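Local coordinates for protein putative monooxygenase (Fusobacterium nucleatum subsp. nucleatum, PDB 3MCS) that is a putative monooxygenase, probably of the antibiotic biosynthesis monooxygenase family, at residues Thr140-Asn143 with Leu149-Leu152; Leu164-Lys169 with Leu175-Ala180; Asp185-Thr190 with Ala195-Ala200. All coordinates share one frame; numbering follows the deposited sequence.

In the fold
The three contacts join successive elements of one ferredoxin-like half of the molecule, and each links a helix to the shared antiparallel sheet. Interactions 1 and 2 lie with centres 9 Å apart and are bonded through neighbouring strands: Tyr151 N sits 2.8 Å from Phe165 O and Leu149 O 3.0 Å from Val167 N, both probable hydrogen bonds. Thr141 also packs on the ring of His177. Interaction 3 lies farther off, its centre 14 Å from that of interaction 2 and 16 Å from that of interaction 1. An acetate, probably from the crystallisation liquor, binds at interaction 3, and its nearest atom is about 5 Å from the Glu166 side chain of interaction 2.

Interaction 1 of 3, residues Thr140-Asn143 with Leu149-Leu152; sequences TTFN and LVYL
Val150 has chi1 -63°, which turns both of its methyls, CG1 and CG2, to the helix that carries Thr141 and Phe142. CG2, lying between the backbone N and the carbonyl carbon, takes up Phe142: it is 4.0 Å from the ring atom CD1 and also 4.0 Å from Phe142 CB, so the methyl fits the bend where the ring leaves the backbone. It approaches the ring obliquely. The other branch, Val150 CG1, meets Thr141 CG2 at 4.1 Å. Thr141 can offer a methyl here because at chi1 -67° its CG2 is anti to the backbone N, while OG1 turns back along the helix to hydrogen-bond the carbonyl of Ile137. No hydrogen bond runs between the two segments, which makes this an apolar contact centred on Val150. It is the helix-on-sheet packing of a ferredoxin-like fold: the last part of helix 127-143 lies on strand 147-155, which follows it after a short connection, and the chains come as close as 6.5 Å between Phe142 CA and Val150 CA. Thr147 OG1 closes that connection by hydrogen-bonding Thr141 O. Val138, further back on the helix, covers Val150 as well. Phe142 reaches along the strand too, its ring edge turned to the backbone of Leu149, with CE1 4.2 Å from Leu149 N. Leu149 itself points away from the helix and lays CD2 over the centre of the Tyr151 ring, 3.7 Å above its plane.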
ATOM      1  N   THR A 140       5.381 -16.072  -3.821  1.00 44.70           N
ATOM      2  CA  THR A 140       5.640 -16.521  -5.183  1.00 44.45           C
ATOM      3  C   THR A 140       5.699 -15.287  -6.087  1.00 44.84           C
ATOM      4  O   THR A 140       6.614 -15.160  -6.916  1.00 44.49           O
ATOM      5  CB  THR A 140       4.556 -17.495  -5.703  1.00 44.51           C
ATOM      6  OG1 THR A 140       4.318 -18.532  -4.740  1.00 43.91           O
ATOM      7  CG2 THR A 140       4.985 -18.120  -7.039  1.00 42.90           C
ATOM      8  N   THR A 141       4.755 -14.358  -5.891  1.00 44.68           N
ATOM      9  CA  THR A 141       4.710 -13.123  -6.690  1.00 44.01           C
ATOM     10  C   THR A 141       5.993 -12.309  -6.581  1.00 43.54           C
ATOM     11  O   THR A 141       6.522 -11.855  -7.580  1.00 42.10           O
ATOM     12  CB  THR A 141       3.505 -12.227  -6.297  1.00 44.56           C
ATOM     13  OG1 THR A 141       2.287 -12.888  -6.660  1.00 43.63           O
ATOM     14  CG2 THR A 141       3.557 -10.907  -7.011  1.00 41.04           C
ATOM     15  N   PHE A 142       6.519 -12.154  -5.372  1.00 44.99           N
ATOM     16  CA  PHE A 142       7.709 -11.330  -5.198  1.00 45.37           C
ATOM     17  C   PHE A 142       8.892 -11.879  -5.967  1.00 45.56           C
ATOM     18  O   PHE A 142       9.706 -11.097  -6.454  1.00 46.21           O
ATOM     19  CB  PHE A 142       8.094 -11.164  -3.731  1.00 46.12           C
ATOM     20  CG  PHE A 142       9.170 -10.124  -3.510  1.00 45.29           C
ATOM     21  CD1 PHE A 142       8.882  -8.778  -3.677  1.00 42.60           C
ATOM     22  CD2 PHE A 142      10.463 -10.486  -3.155  1.00 44.68           C
ATOM     23  CE1 PHE A 142       9.850  -7.813  -3.474  1.00 44.10           C
ATOM     24  CE2 PHE A 142      11.441  -9.518  -2.949  1.00 43.69           C
ATOM     25  CZ  PHE A 142      11.126  -8.173  -3.102  1.00 39.01           C
ATOM     26  N   ASN A 143       8.982 -13.206  -6.061  1.00 44.96           N
ATOM     27  CA  ASN A 143      10.056 -13.854  -6.809  1.00 46.01           C
ATOM     28  C   ASN A 143       9.830 -13.801  -8.326  1.00 46.29           C
ATOM     29  O   ASN A 143      10.722 -14.122  -9.107  1.00 46.88           O
ATOM     30  CB  ASN A 143      10.251 -15.316  -6.352  1.00 47.35           C
ATOM     31  CG  ASN A 143      10.711 -15.438  -4.886  1.00 46.73           C
ATOM     32  OD1 ASN A 143      10.818 -14.456  -4.136  1.00 51.59           O
ATOM     33  ND2 ASN A 143      10.978 -16.658  -4.485  1.00 50.08           N
ATOM     34  N   LEU A 149       7.517  -4.757  -5.241  1.00 43.04           N
ATOM     35  CA  LEU A 149       7.055  -4.653  -3.845  1.00 43.07           C
ATOM     36  C   LEU A 149       5.753  -5.400  -3.583  1.00 42.06           C
ATOM     37  O   LEU A 149       4.882  -5.409  -4.424  1.00 41.25           O
ATOM     38  CB  LEU A 149       6.870  -3.152  -3.501  1.00 40.89           C
ATOM     39  CG  LEU A 149       6.338  -2.653  -2.173  1.00 37.96           C
ATOM     40  CD1 LEU A 149       6.639  -1.170  -2.003  1.00 42.62           C
ATOM     41  CD2 LEU A 149       4.857  -2.893  -2.030  1.00 40.23           C
ATOM     42  N   VAL A 150       5.652  -6.037  -2.423  1.00 41.17           N
ATOM     43  CA  VAL A 150       4.421  -6.661  -1.991  1.00 42.39           C
ATOM     44  C   VAL A 150       4.289  -6.440  -0.483  1.00 43.30           C
ATOM     45  O   VAL A 150       5.148  -6.886   0.276  1.00 44.26           O
ATOM     46  CB  VAL A 150       4.330  -8.192  -2.321  1.00 41.89           C
ATOM     47  CG1 VAL A 150       4.348  -8.414  -3.808  1.00 40.82           C
ATOM     48  CG2 VAL A 150       5.454  -8.997  -1.649  1.00 40.05           C
ATOM     49  N   TYR A 151       3.270  -5.694  -0.055  1.00 42.45           N
ATOM     50  CA  TYR A 151       2.985  -5.563   1.366  1.00 43.44           C
ATOM     51  C   TYR A 151       1.634  -6.234   1.616  1.00 42.45           C
ATOM     52  O   TYR A 151       0.630  -5.828   1.033  1.00 41.62           O
ATOM     53  CB  TYR A 151       2.933  -4.114   1.864  1.00 43.85           C
ATOM     54  CG  TYR A 151       4.190  -3.270   1.717  1.00 44.60           C
ATOM     55  CD1 TYR A 151       5.471  -3.839   1.593  1.00 45.63           C
ATOM     56  CD2 TYR A 151       4.105  -1.886   1.818  1.00 42.21           C
ATOM     57  CE1 TYR A 151       6.610  -3.044   1.482  1.00 39.10           C
ATOM     58  CE2 TYR A 151       5.230  -1.088   1.711  1.00 42.18           C
ATOM     59  CZ  TYR A 151       6.487  -1.662   1.558  1.00 42.34           C
ATOM     60  OH  TYR A 151       7.606  -0.849   1.468  1.00 35.43           O
ATOM     61  N   LEU A 152       1.623  -7.249   2.472  1.00 42.24           N
ATOM     62  CA  LEU A 152       0.414  -8.006   2.780  1.00 43.57           C
ATOM     63  C   LEU A 152       0.161  -7.990   4.271  1.00 43.60           C
ATOM     64  O   LEU A 152       1.047  -8.335   5.063  1.00 44.89           O
ATOM     65  CB  LEU A 152       0.565  -9.466   2.340  1.00 43.94           C
ATOM     66  CG  LEU A 152      -0.580 -10.428   2.686  1.00 43.13           C
ATOM     67  CD1 LEU A 152      -1.862 -10.091   1.916  1.00 41.21           C
ATOM     68  CD2 LEU A 152      -0.167 -11.834   2.399  1.00 44.12           C
TER

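Interaction 2 of 3, residues Leu164-Lys169 with Leu175-Ala180; sequences LFEVYK and LNHRSA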
ATOM      1  N   LEU A 164      -3.610  -5.785   0.420  1.00 44.25           N
ATOM      2  CA  LEU A 164      -2.424  -6.066  -0.398  1.00 43.07           C
ATOM      3  C   LEU A 164      -2.028  -4.892  -1.289  1.00 42.18           C
ATOM      4  O   LEU A 164      -2.775  -4.501  -2.181  1.00 41.42           O
ATOM      5  CB  LEU A 164      -2.669  -7.289  -1.274  1.00 41.11           C
ATOM      6  CG  LEU A 164      -1.461  -7.708  -2.102  1.00 46.49           C
ATOM      7  CD1 LEU A 164      -0.331  -8.092  -1.149  1.00 42.23           C
ATOM      8  CD2 LEU A 164      -1.776  -8.866  -3.080  1.00 44.54           C
ATOM      9  N   PHE A 165      -0.852  -4.335  -1.032  1.00 42.27           N
ATOM     10  CA  PHE A 165      -0.290  -3.271  -1.853  1.00 42.33           C
ATOM     11  C   PHE A 165       0.864  -3.863  -2.606  1.00 42.09           C
ATOM     12  O   PHE A 165       1.706  -4.517  -2.013  1.00 42.30           O
ATOM     13  CB  PHE A 165       0.217  -2.119  -1.014  1.00 41.73           C
ATOM     14  CG  PHE A 165       0.768  -0.970  -1.829  1.00 44.03           C
ATOM     15  CD1 PHE A 165      -0.066  -0.247  -2.681  1.00 44.45           C
ATOM     16  CD2 PHE A 165       2.100  -0.586  -1.716  1.00 44.42           C
ATOM     17  CE1 PHE A 165       0.417   0.822  -3.420  1.00 42.20           C
ATOM     18  CE2 PHE A 165       2.597   0.498  -2.450  1.00 42.90           C
ATOM     19  CZ  PHE A 165       1.756   1.195  -3.314  1.00 44.58           C
ATOM     20  N   GLU A 166       0.910  -3.635  -3.908  1.00 43.00           N
ATOM     21  CA  GLU A 166       1.965  -4.204  -4.732  1.00 43.44           C
ATOM     22  C   GLU A 166       2.365  -3.277  -5.866  1.00 42.31           C
ATOM     23  O   GLU A 166       1.526  -2.658  -6.485  1.00 41.60           O
ATOM     24  CB  GLU A 166       1.539  -5.591  -5.249  1.00 43.18           C
ATOM     25  CG  GLU A 166       0.134  -5.658  -5.821  1.00 47.49           C
ATOM     26  CD  GLU A 166      -0.314  -7.080  -6.171  1.00 51.55           C
ATOM     27  OE1 GLU A 166       0.513  -8.030  -6.130  1.00 50.62           O
ATOM     28  OE2 GLU A 166      -1.520  -7.236  -6.494  1.00 49.29           O
ATOM     29  N   VAL A 167       3.671  -3.178  -6.104  1.00 42.98           N
ATOM     30  CA  VAL A 167       4.215  -2.338  -7.152  1.00 43.29           C
ATOM     31  C   VAL A 167       4.988  -3.217  -8.135  1.00 44.69           C
ATOM     32  O   VAL A 167       5.679  -4.119  -7.710  1.00 47.47           O
ATOM     33  CB  VAL A 167       5.106  -1.256  -6.555  1.00 43.00           C
ATOM     34  CG1 VAL A 167       5.681  -0.389  -7.636  1.00 40.81           C
ATOM     35  CG2 VAL A 167       4.297  -0.407  -5.542  1.00 39.86           C
ATOM     36  N   TYR A 168       4.829  -2.956  -9.441  1.00 45.10           N
ATOM     37  CA  TYR A 168       5.467  -3.696 -10.533  1.00 43.82           C
ATOM     38  C   TYR A 168       6.287  -2.758 -11.424  1.00 43.87           C
ATOM     39  O   TYR A 168       6.023  -1.549 -11.478  1.00 42.41           O
ATOM     40  CB  TYR A 168       4.411  -4.430 -11.362  1.00 42.67           C
ATOM     41  CG  TYR A 168       3.661  -5.495 -10.590  1.00 44.31           C
ATOM     42  CD1 TYR A 168       2.585  -5.166  -9.786  1.00 42.43           C
ATOM     43  CD2 TYR A 168       4.033  -6.835 -10.656  1.00 45.84           C
ATOM     44  CE1 TYR A 168       1.913  -6.114  -9.049  1.00 39.07           C
ATOM     45  CE2 TYR A 168       3.350  -7.812  -9.922  1.00 44.41           C
ATOM     46  CZ  TYR A 168       2.289  -7.435  -9.113  1.00 43.58           C
ATOM     47  OH  TYR A 168       1.589  -8.389  -8.385  1.00 43.64           O
ATOM     48  N   LYS A 169       7.283  -3.300 -12.127  1.00 44.52           N
ATOM     49  CA  LYS A 169       8.162  -2.445 -12.960  1.00 45.41           C
ATOM     50  C   LYS A 169       7.382  -1.845 -14.139  1.00 45.95           C
ATOM     51  O   LYS A 169       7.655  -0.699 -14.570  1.00 46.07           O
ATOM     52  CB  LYS A 169       9.443  -3.177 -13.438  1.00 44.58           C
ATOM     53  CG  LYS A 169       9.301  -4.054 -14.679  1.00 48.22           C
ATOM     54  CD  LYS A 169      10.587  -4.811 -15.057  1.00 50.45           C
ATOM     55  CE  LYS A 169      10.308  -5.722 -16.276  1.00 51.28           C
ATOM     56  NZ  LYS A 169      11.363  -6.707 -16.563  1.00 44.68           N
ATOM     57  N   LEU A 175       0.156  -7.934 -15.465  1.00 44.80           N
ATOM     58  CA  LEU A 175      -0.770  -8.790 -16.199  1.00 45.04           C
ATOM     59  C   LEU A 175      -0.279 -10.235 -16.326  1.00 45.25           C
ATOM     60  O   LEU A 175      -1.080 -11.174 -16.289  1.00 45.75           O
ATOM     61  CB  LEU A 175      -1.042  -8.215 -17.578  1.00 44.74           C
ATOM     62  CG  LEU A 175      -1.778  -6.875 -17.608  1.00 43.35           C
ATOM     63  CD1 LEU A 175      -1.928  -6.405 -19.069  1.00 47.84           C
ATOM     64  CD2 LEU A 175      -3.119  -6.966 -16.938  1.00 41.88           C
ATOM     65  N   ASN A 176       1.031 -10.405 -16.491  1.00 45.54           N
ATOM     66  CA  ASN A 176       1.624 -11.735 -16.594  1.00 45.18           C
ATOM     67  C   ASN A 176       1.488 -12.425 -15.260  1.00 44.68           C
ATOM     68  O   ASN A 176       1.317 -13.629 -15.185  1.00 44.15           O
ATOM     69  CB  ASN A 176       3.084 -11.665 -17.059  1.00 45.03           C
ATOM     70  CG  ASN A 176       3.205 -11.246 -18.530  1.00 47.57           C
ATOM     71  OD1 ASN A 176       2.245 -11.369 -19.306  1.00 46.94           O
ATOM     72  ND2 ASN A 176       4.386 -10.759 -18.921  1.00 46.37           N
ATOM     73  N   HIS A 177       1.528 -11.630 -14.202  1.00 44.95           N
ATOM     74  CA  HIS A 177       1.340 -12.146 -12.864  1.00 45.98           C
ATOM     75  C   HIS A 177      -0.062 -12.726 -12.691  1.00 46.13           C
ATOM     76  O   HIS A 177      -0.203 -13.868 -12.249  1.00 47.73           O
ATOM     77  CB  HIS A 177       1.673 -11.059 -11.837  1.00 46.55           C
ATOM     78  CG  HIS A 177       0.859 -11.113 -10.582  1.00 48.67           C
ATOM     79  ND1 HIS A 177       0.949 -12.143  -9.669  1.00 48.54           N
ATOM     80  CD2 HIS A 177      -0.021 -10.222 -10.063  1.00 46.80           C
ATOM     81  CE1 HIS A 177       0.126 -11.902  -8.662  1.00 46.83           C
ATOM     82  NE2 HIS A 177      -0.477 -10.747  -8.876  1.00 44.00           N
ATOM     83  N   ARG A 178      -1.098 -12.004 -13.093  1.00 45.84           N
ATOM     84  CA  ARG A 178      -2.439 -12.529 -12.867  1.00 46.04           C
ATOM     85  C   ARG A 178      -2.946 -13.465 -13.966  1.00 46.74           C
ATOM     86  O   ARG A 178      -3.968 -14.128 -13.791  1.00 48.14           O
ATOM     87  CB  ARG A 178      -3.427 -11.410 -12.554  1.00 46.93           C
ATOM     88  CG  ARG A 178      -3.880 -10.562 -13.703  1.00 48.08           C
ATOM     89  CD  ARG A 178      -4.456  -9.256 -13.151  1.00 46.86           C
ATOM     90  NE  ARG A 178      -5.348  -9.448 -12.013  1.00 48.14           N
ATOM     91  CZ  ARG A 178      -6.657  -9.697 -12.095  1.00 51.96           C
ATOM     92  NH1 ARG A 178      -7.273  -9.807 -13.276  1.00 54.47           N
ATOM     93  NH2 ARG A 178      -7.370  -9.845 -10.976  1.00 53.84           N
ATOM     94  N   SER A 179      -2.224 -13.565 -15.077  1.00 46.18           N
ATOM     95  CA  SER A 179      -2.600 -14.538 -16.094  1.00 45.93           C
ATOM     96  C   SER A 179      -1.781 -15.844 -15.925  1.00 44.76           C
ATOM     97  O   SER A 179      -1.867 -16.737 -16.761  1.00 44.35           O
ATOM     98  CB  SER A 179      -2.453 -13.961 -17.508  1.00 47.02           C
ATOM     99  OG  SER A 179      -1.105 -13.710 -17.839  1.00 50.44           O
ATOM    100  N   ALA A 180      -1.001 -15.949 -14.846  1.00 43.67           N
ATOM    101  CA  ALA A 180      -0.202 -17.147 -14.581  1.00 43.83           C
ATOM    102  C   ALA A 180      -1.022 -18.236 -13.899  1.00 43.36           C
ATOM    103  O   ALA A 180      -1.886 -17.944 -13.075  1.00 40.47           O
ATOM    104  CB  ALA A 180       1.016 -16.811 -13.718  1.00 43.88           C
TER
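Helix 171-178 follows strand 161-168 in the ferredoxin-like fold of this family, and their junction is built from a buried polar cluster of Tyr168, Glu166 and His177. The backbones stand well apart, 9.7 Å between Tyr168 CA and His177 CA, and side chains bridge the gap. The aromatic rings of Tyr168 and His177 are inclined by only 26°, yet their centroids are 5.5 Å apart; the planes are slid so far that they hardly overlap, and the phenol oxygen rather than the ring carbons lies over a face of the imidazole. Tyr168 OH is 3.0 Å from His177 CD2 and 3.2 Å from His177 NE2. The same hydroxyl donates a hydrogen bond to Glu166 OE1 at 2.5 Å, a shortness that carries no weight at this resolution, and so joins two residues of one strand that both face the helix. This donor arrives steeply from above the carboxylate, 69° out of its plane. Glu166 can reach it because CG occupies the position between the backbone N and carbonyl carbon (chi1 47°), after which the chain runs extended towards the helix. There Glu166 OE1 ends 4.0 Å from His177 NE2, the two side chains coming from opposite directions. On its other nitrogen, ND1, the histidine is hydrogen-bonded to Tyr182, and Phe183 meets its ring edge-to-face; together with the phenol these partners limit how the imidazole can turn. Thr141 of helix 127-143 packs against both aromatic residues. Where the helix ends, Ser179 turns back on it: Leu175 O takes Ser179 N at 2.9 Å and Ser179 OG at 3.0 Å, from opposite faces of its plane.

Interaction 3 of 3, residues Asp185-Thr190 with Ala195-Ala200; sequences DYITQT and AGKKRA. With ACT (acetate ion), chain C.
This is a small, partly buried contact between helix 181-190 and the strand that follows it, 194-209, at a place where the backbones are far apart: Ile187 CA and Lys197 CA are 11.6 Å from each other. Lys197 spans most of the gap. Its CG is anti to the backbone N (chi1 -162°) and the chain stays extended to its tip, bringing NZ to 3.3 Å from Ile187 CD1, the end of an isoleucine side chain that crosses it obliquely. This is plain packing, and its shortness means little at this resolution. An acetate, probably from the crystallisation liquor, lies between Tyr186 and Lys197. Tyr186 OH donates a hydrogen bond of 3.1 Å to its OXT, which lies in the ring plane at the tyrosine edge. The end of Lys197 also comes close to that oxygen, but its exact placement is doubtful; the ammonium may stabilise the negative charge there. Tyr186 also packs on Ile133 and Ile137 of helix 127-143 and on Ile120 of strand 114-122. Thr190 N and Thr190 OG1 both bond Tyr186 O, from opposite faces of its plane. Just before Lys197, Ala195 and Gly196 both face Asp121 of strand 114-122, a classic beta bulge. A helix packed on the strand that follows it in this way belongs to the ferredoxin-like alpha-beta fold of the dimeric alpha-beta barrel superfamily.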
ATOM      1  N   ASP A 185      -5.212 -20.357 -10.552  1.00 44.72           N
ATOM      2  CA  ASP A 185      -5.576 -21.469  -9.670  1.00 44.99           C
ATOM      3  C   ASP A 185      -6.006 -20.966  -8.314  1.00 44.73           C
ATOM      4  O   ASP A 185      -6.913 -21.549  -7.710  1.00 44.52           O
ATOM      5  CB  ASP A 185      -4.410 -22.450  -9.461  1.00 45.74           C
ATOM      6  CG  ASP A 185      -4.109 -23.299 -10.685  1.00 45.10           C
ATOM      7  OD1 ASP A 185      -4.928 -23.329 -11.621  1.00 45.90           O
ATOM      8  OD2 ASP A 185      -3.036 -23.935 -10.700  1.00 42.98           O
ATOM      9  N   TYR A 186      -5.331 -19.915  -7.830  1.00 44.64           N
ATOM     10  CA  TYR A 186      -5.632 -19.293  -6.519  1.00 44.54           C
ATOM     11  C   TYR A 186      -7.012 -18.627  -6.520  1.00 44.38           C
ATOM     12  O   TYR A 186      -7.788 -18.802  -5.584  1.00 43.34           O
ATOM     13  CB  TYR A 186      -4.500 -18.328  -6.087  1.00 45.42           C
ATOM     14  CG  TYR A 186      -4.943 -17.088  -5.337  1.00 43.66           C
ATOM     15  CD1 TYR A 186      -5.197 -17.111  -3.980  1.00 43.29           C
ATOM     16  CD2 TYR A 186      -5.087 -15.887  -5.999  1.00 45.00           C
ATOM     17  CE1 TYR A 186      -5.617 -15.960  -3.306  1.00 45.70           C
ATOM     18  CE2 TYR A 186      -5.485 -14.745  -5.334  1.00 46.26           C
ATOM     19  CZ  TYR A 186      -5.756 -14.787  -3.996  1.00 43.35           C
ATOM     20  OH  TYR A 186      -6.173 -13.645  -3.372  1.00 42.09           O
ATOM     21  N   ILE A 187      -7.323 -17.898  -7.583  1.00 44.08           N
ATOM     22  CA  ILE A 187      -8.635 -17.279  -7.719  1.00 44.40           C
ATOM     23  C   ILE A 187      -9.709 -18.373  -7.632  1.00 43.96           C
ATOM     24  O   ILE A 187     -10.655 -18.283  -6.849  1.00 44.67           O
ATOM     25  CB  ILE A 187      -8.738 -16.452  -9.042  1.00 43.91           C
ATOM     26  CG1 ILE A 187      -7.842 -15.199  -8.952  1.00 46.93           C
ATOM     27  CG2 ILE A 187     -10.173 -16.051  -9.353  1.00 42.07           C
ATOM     28  CD1 ILE A 187      -8.244 -14.182  -7.854  1.00 42.92           C
ATOM     29  N   THR A 188      -9.539 -19.422  -8.418  1.00 44.46           N
ATOM     30  CA  THR A 188     -10.492 -20.540  -8.426  1.00 44.80           C
ATOM     31  C   THR A 188     -10.658 -21.178  -7.035  1.00 44.25           C
ATOM     32  O   THR A 188     -11.778 -21.316  -6.546  1.00 44.12           O
ATOM     33  CB  THR A 188     -10.074 -21.611  -9.455  1.00 45.57           C
ATOM     34  OG1 THR A 188     -10.274 -21.099 -10.783  1.00 42.09           O
ATOM     35  CG2 THR A 188     -10.883 -22.913  -9.249  1.00 44.55           C
ATOM     36  N   GLN A 189      -9.535 -21.510  -6.404  1.00 43.43           N
ATOM     37  CA  GLN A 189      -9.504 -22.134  -5.082  1.00 43.43           C
ATOM     38  C   GLN A 189     -10.175 -21.338  -3.944  1.00 44.27           C
ATOM     39  O   GLN A 189     -10.856 -21.930  -3.099  1.00 45.21           O
ATOM     40  CB  GLN A 189      -8.036 -22.410  -4.704  1.00 43.84           C
ATOM     41  CG  GLN A 189      -7.798 -23.011  -3.305  1.00 43.48           C
ATOM     42  CD  GLN A 189      -6.323 -23.307  -3.018  1.00 43.90           C
ATOM     43  OE1 GLN A 189      -5.440 -22.827  -3.715  1.00 46.11           O
ATOM     44  NE2 GLN A 189      -6.061 -24.104  -1.983  1.00 44.51           N
ATOM     45  N   THR A 190      -9.968 -20.019  -3.909  1.00 43.68           N
ATOM     46  CA  THR A 190     -10.488 -19.165  -2.839  1.00 43.47           C
ATOM     47  C   THR A 190     -11.812 -18.473  -3.157  1.00 44.13           C
ATOM     48  O   THR A 190     -12.327 -17.742  -2.327  1.00 44.28           O
ATOM     49  CB  THR A 190      -9.457 -18.058  -2.447  1.00 43.72           C
ATOM     50  OG1 THR A 190      -9.179 -17.212  -3.571  1.00 44.80           O
ATOM     51  CG2 THR A 190      -8.159 -18.658  -1.954  1.00 43.43           C
ATOM     52  N   ALA A 195     -15.874 -12.888   0.786  1.00 45.50           N
ATOM     53  CA  ALA A 195     -17.147 -12.178   0.960  1.00 45.18           C
ATOM     54  C   ALA A 195     -17.240 -10.968   0.060  1.00 45.41           C
ATOM     55  O   ALA A 195     -18.332 -10.572  -0.340  1.00 46.33           O
ATOM     56  CB  ALA A 195     -17.322 -11.732   2.422  1.00 44.54           C
ATOM     57  N   GLY A 196     -16.101 -10.370  -0.246  1.00 44.62           N
ATOM     58  CA  GLY A 196     -16.079  -9.174  -1.070  1.00 45.72           C
ATOM     59  C   GLY A 196     -14.659  -8.804  -1.451  1.00 46.80           C
ATOM     60  O   GLY A 196     -13.700  -9.179  -0.756  1.00 47.27           O
ATOM     61  N   LYS A 197     -14.514  -8.048  -2.539  1.00 46.39           N
ATOM     62  CA  LYS A 197     -13.194  -7.722  -3.031  1.00 45.55           C
ATOM     63  C   LYS A 197     -13.213  -6.451  -3.835  1.00 46.77           C
ATOM     64  O   LYS A 197     -14.108  -6.238  -4.646  1.00 48.38           O
ATOM     65  CB  LYS A 197     -12.730  -8.870  -3.907  1.00 45.82           C
ATOM     66  CG  LYS A 197     -11.252  -8.964  -4.197  1.00 43.14           C
ATOM     67  CD  LYS A 197     -11.044 -10.307  -4.928  1.00 50.30           C
ATOM     68  CE  LYS A 197      -9.590 -10.676  -5.222  1.00 51.10           C
ATOM     69  NZ  LYS A 197      -9.554 -12.100  -5.709  1.00 48.77           N
ATOM     70  N   LYS A 198     -12.239  -5.592  -3.580  1.00 46.94           N
ATOM     71  CA  LYS A 198     -12.101  -4.361  -4.317  1.00 46.56           C
ATOM     72  C   LYS A 198     -10.626  -4.213  -4.697  1.00 44.86           C
ATOM     73  O   LYS A 198      -9.749  -4.070  -3.835  1.00 43.54           O
ATOM     74  CB  LYS A 198     -12.631  -3.147  -3.521  1.00 46.11           C
ATOM     75  CG  LYS A 198     -12.618  -1.818  -4.354  1.00 53.65           C
ATOM     76  CD  LYS A 198     -13.404  -0.655  -3.714  1.00 57.10           C
ATOM     77  N   ARG A 199     -10.364  -4.325  -5.996  1.00 45.00           N
ATOM     78  CA  ARG A 199      -9.026  -4.159  -6.564  0.50 43.27           C
ATOM     79  C   ARG A 199      -8.976  -2.798  -7.204  1.00 42.72           C
ATOM     80  O   ARG A 199      -9.884  -2.431  -7.928  1.00 44.66           O
ATOM     81  CB  ARG A 199      -8.744  -5.203  -7.633  0.50 42.18           C
ATOM     82  CG  ARG A 199      -7.431  -5.004  -8.406  0.50 40.77           C
ATOM     83  CD  ARG A 199      -7.342  -5.986  -9.572  0.50 38.35           C
ATOM     84  NE  ARG A 199      -8.288  -5.677 -10.646  0.50 37.75           N
ATOM     85  CZ  ARG A 199      -7.945  -5.312 -11.880  0.50 32.67           C
ATOM     86  NH1 ARG A 199      -6.675  -5.258 -12.248  0.50 31.48           N
ATOM     87  NH2 ARG A 199      -8.883  -5.046 -12.761  0.50 25.95           N
ATOM     88  N   ALA A 200      -7.929  -2.052  -6.940  1.00 41.94           N
ATOM     89  CA  ALA A 200      -7.808  -0.740  -7.504  1.00 42.31           C
ATOM     90  C   ALA A 200      -6.458  -0.570  -8.158  1.00 42.68           C
ATOM     91  O   ALA A 200      -5.435  -0.501  -7.487  1.00 42.03           O
ATOM     92  CB  ALA A 200      -7.992   0.303  -6.432  1.00 42.81           C
TER
HETATM   93  C   ACT C 219      -5.548 -10.759  -5.408  1.00 70.49           C
HETATM   94  O   ACT C 219      -5.405  -9.772  -6.192  1.00 71.19           O
HETATM   95  OXT ACT C 219      -6.729 -11.238  -5.302  1.00 67.81           O
HETATM   96  CH3 ACT C 219      -4.357 -11.312  -4.655  1.00 66.02           C